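EvpC (Edwardsiella tarda, PDB 3EAA) is a secreted Hcp-family protein of the type VI secretion system, probably assembling into hexameric rings as its relatives do. Local coordinates at residues Thr5-Asp10 against Pro81-Glu86. Sequence-based numbering, arbitrary orientation.
Sequences TYIKLD and PTLELE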
loop_
_atom_site.group_PDB
_atom_site.type_symbol
_atom_site.label_atom_id
_atom_site.label_comp_id
_atom_site.label_asym_id
_atom_site.label_seq_id
_atom_site.Cartn_x
_atom_site.Cartn_y
_atom_site.Cartn_z
ATOM N N THR A 5 -29.815 -1.932 -0.006
ATOM C CA THR A 5 -29.820 -1.046 1.155
ATOM C C THR A 5 -30.499 0.312 0.911
ATOM O O THR A 5 -30.157 1.033 -0.027
ATOM C CB THR A 5 -28.386 -0.787 1.621
ATOM O OG1 THR A 5 -27.619 -1.975 1.462
ATOM C CG2 THR A 5 -28.362 -0.352 3.080
ATOM N N TYR A 6 -31.450 0.665 1.770
ATOM C CA TYR A 6 -32.103 1.966 1.686
ATOM C C TYR A 6 -31.933 2.737 2.981
ATOM O O TYR A 6 -31.750 2.150 4.037
ATOM C CB TYR A 6 -33.599 1.828 1.389
ATOM C CG TYR A 6 -33.954 0.864 0.275
ATOM C CD1 TYR A 6 -34.177 -0.480 0.540
ATOM C CD2 TYR A 6 -34.089 1.301 -1.036
ATOM C CE1 TYR A 6 -34.512 -1.367 -0.473
ATOM C CE2 TYR A 6 -34.423 0.421 -2.056
ATOM C CZ TYR A 6 -34.632 -0.911 -1.766
ATOM O OH TYR A 6 -34.970 -1.800 -2.762
ATOM N N ILE A 7 -32.023 4.057 2.900
ATOM C CA ILE A 7 -31.842 4.896 4.080
ATOM C C ILE A 7 -32.752 6.129 4.070
ATOM O O ILE A 7 -32.881 6.806 3.054
ATOM C CB ILE A 7 -30.371 5.324 4.236
ATOM C CG1 ILE A 7 -30.068 5.674 5.691
ATOM C CG2 ILE A 7 -30.030 6.485 3.301
ATOM C CD1 ILE A 7 -28.636 6.059 5.926
ATOM N N LYS A 8 -33.373 6.413 5.214
ATOM C CA LYS A 8 -34.360 7.488 5.316
ATOM C C LYS A 8 -33.977 8.628 6.258
ATOM O O LYS A 8 -33.503 8.403 7.374
ATOM C CB LYS A 8 -35.715 6.935 5.740
ATOM C CG LYS A 8 -36.652 7.998 6.270
ATOM C CD LYS A 8 -38.030 7.424 6.527
ATOM C CE LYS A 8 -39.068 8.529 6.667
ATOM N NZ LYS A 8 -40.457 8.042 6.390
ATOM N N LEU A 9 -34.204 9.853 5.783
ATOM C CA LEU A 9 -33.941 11.077 6.534
ATOM C C LEU A 9 -35.204 11.910 6.598
ATOM O O LEU A 9 -35.965 11.974 5.632
ATOM C CB LEU A 9 -32.877 11.913 5.839
ATOM C CG LEU A 9 -31.398 11.721 6.150
ATOM C CD1 LEU A 9 -30.589 12.198 4.958
ATOM C CD2 LEU A 9 -31.001 12.479 7.404
ATOM N N ASP A 10 -35.408 12.566 7.734
ATOM C CA ASP A 10 -36.604 13.368 7.954
ATOM C C ASP A 10 -36.645 14.591 7.054
ATOM O O ASP A 10 -35.784 15.466 7.138
ATOM C CB ASP A 10 -36.700 13.773 9.421
ATOM C CG ASP A 10 -36.914 12.585 10.326
ATOM O OD1 ASP A 10 -37.753 11.727 9.968
ATOM O OD2 ASP A 10 -36.247 12.502 11.382
ATOM N N PRO A 81 -33.738 14.360 13.329
ATOM C CA PRO A 81 -34.209 13.615 14.493
ATOM C C PRO A 81 -33.884 12.150 14.344
ATOM O O PRO A 81 -33.628 11.453 15.321
ATOM C CB PRO A 81 -35.729 13.783 14.414
ATOM C CG PRO A 81 -35.971 14.868 13.385
ATOM C CD PRO A 81 -34.841 14.773 12.445
ATOM N N THR A 82 -33.902 11.685 13.104
ATOM C CA THR A 82 -33.963 10.257 12.868
ATOM C C THR A 82 -33.442 9.839 11.509
ATOM O O THR A 82 -33.886 10.331 10.473
ATOM C CB THR A 82 -35.409 9.779 12.994
ATOM O OG1 THR A 82 -35.804 9.849 14.366
ATOM C CG2 THR A 82 -35.554 8.356 12.483
ATOM N N LEU A 83 -32.507 8.902 11.535
ATOM C CA LEU A 83 -32.033 8.246 10.335
ATOM C C LEU A 83 -32.323 6.750 10.447
ATOM O O LEU A 83 -31.921 6.107 11.408
ATOM C CB LEU A 83 -30.537 8.478 10.169
ATOM C CG LEU A 83 -29.955 7.785 8.947
ATOM C CD1 LEU A 83 -30.299 8.591 7.709
ATOM C CD2 LEU A 83 -28.463 7.604 9.091
ATOM N N GLU A 84 -33.034 6.211 9.464
ATOM C CA GLU A 84 -33.359 4.799 9.440
ATOM C C GLU A 84 -32.593 4.088 8.344
ATOM O O GLU A 84 -32.767 4.375 7.175
ATOM C CB GLU A 84 -34.852 4.590 9.196
ATOM C CG GLU A 84 -35.746 4.961 10.362
ATOM C CD GLU A 84 -37.194 5.168 9.933
ATOM O OE1 GLU A 84 -37.803 4.238 9.356
ATOM O OE2 GLU A 84 -37.726 6.269 10.176
ATOM N N LEU A 85 -31.752 3.141 8.721
ATOM C CA LEU A 85 -31.111 2.299 7.723
ATOM C C LEU A 85 -31.845 0.964 7.585
ATOM O O LEU A 85 -32.349 0.402 8.570
ATOM C CB LEU A 85 -29.637 2.071 8.057
ATOM C CG LEU A 85 -28.813 1.672 6.832
ATOM C CD1 LEU A 85 -27.386 2.171 6.947
ATOM C CD2 LEU A 85 -28.862 0.166 6.611
ATOM N N GLU A 86 -31.904 0.461 6.358
ATOM C CA GLU A 86 -32.693 -0.724 6.081
ATOM C C GLU A 86 -32.126 -1.555 4.929
ATOM O O GLU A 86 -32.055 -1.093 3.789
ATOM C CB GLU A 86 -34.125 -0.307 5.780
ATOM C CG GLU A 86 -35.160 -1.333 6.121
ATOM C CD GLU A 86 -36.548 -0.726 6.242
ATOM O OE1 GLU A 86 -36.698 0.279 6.975
ATOM O OE2 GLU A 86 -37.488 -1.258 5.610
#
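Y6 and K8 pair with E86 and E84 through four backbone hydrogen bonds, joining strands 5-9 and 82-86 as antiparallel neighbours whose axes approach to 4.7 Å at 169°, and between the Y6-E86 and K8-E84 pairs I7 faces L85 as a non-hydrogen-bonded pair.

I7, L9, L83 and L85 occupy one face. With I7 CG1 anti to the backbone N (chi1 -156°), the extended chain carries CD1 onto the branched end of L83, 3.5 Å from its CD1; that same L83 methyl also meets L9 CG at 3.7 Å. At the far end of the pairing, T5 CG2 rests 3.6 Å from L85 CD2. L57 of strand 52-62 covers I7, L83 and L85, so this face helps form the apolar core between the two sheets of the Hcp barrel.

On the other face K8 and E84 run side by side, K8 CD 3.8 Å from E84 OE2. Their charged ends remain apart, K8 NZ lying 5.0 Å from E84 OE2, so any attraction between them is probably weak and not a salt bridge in this model; backbone bonds and the buried aliphatic face join the strands.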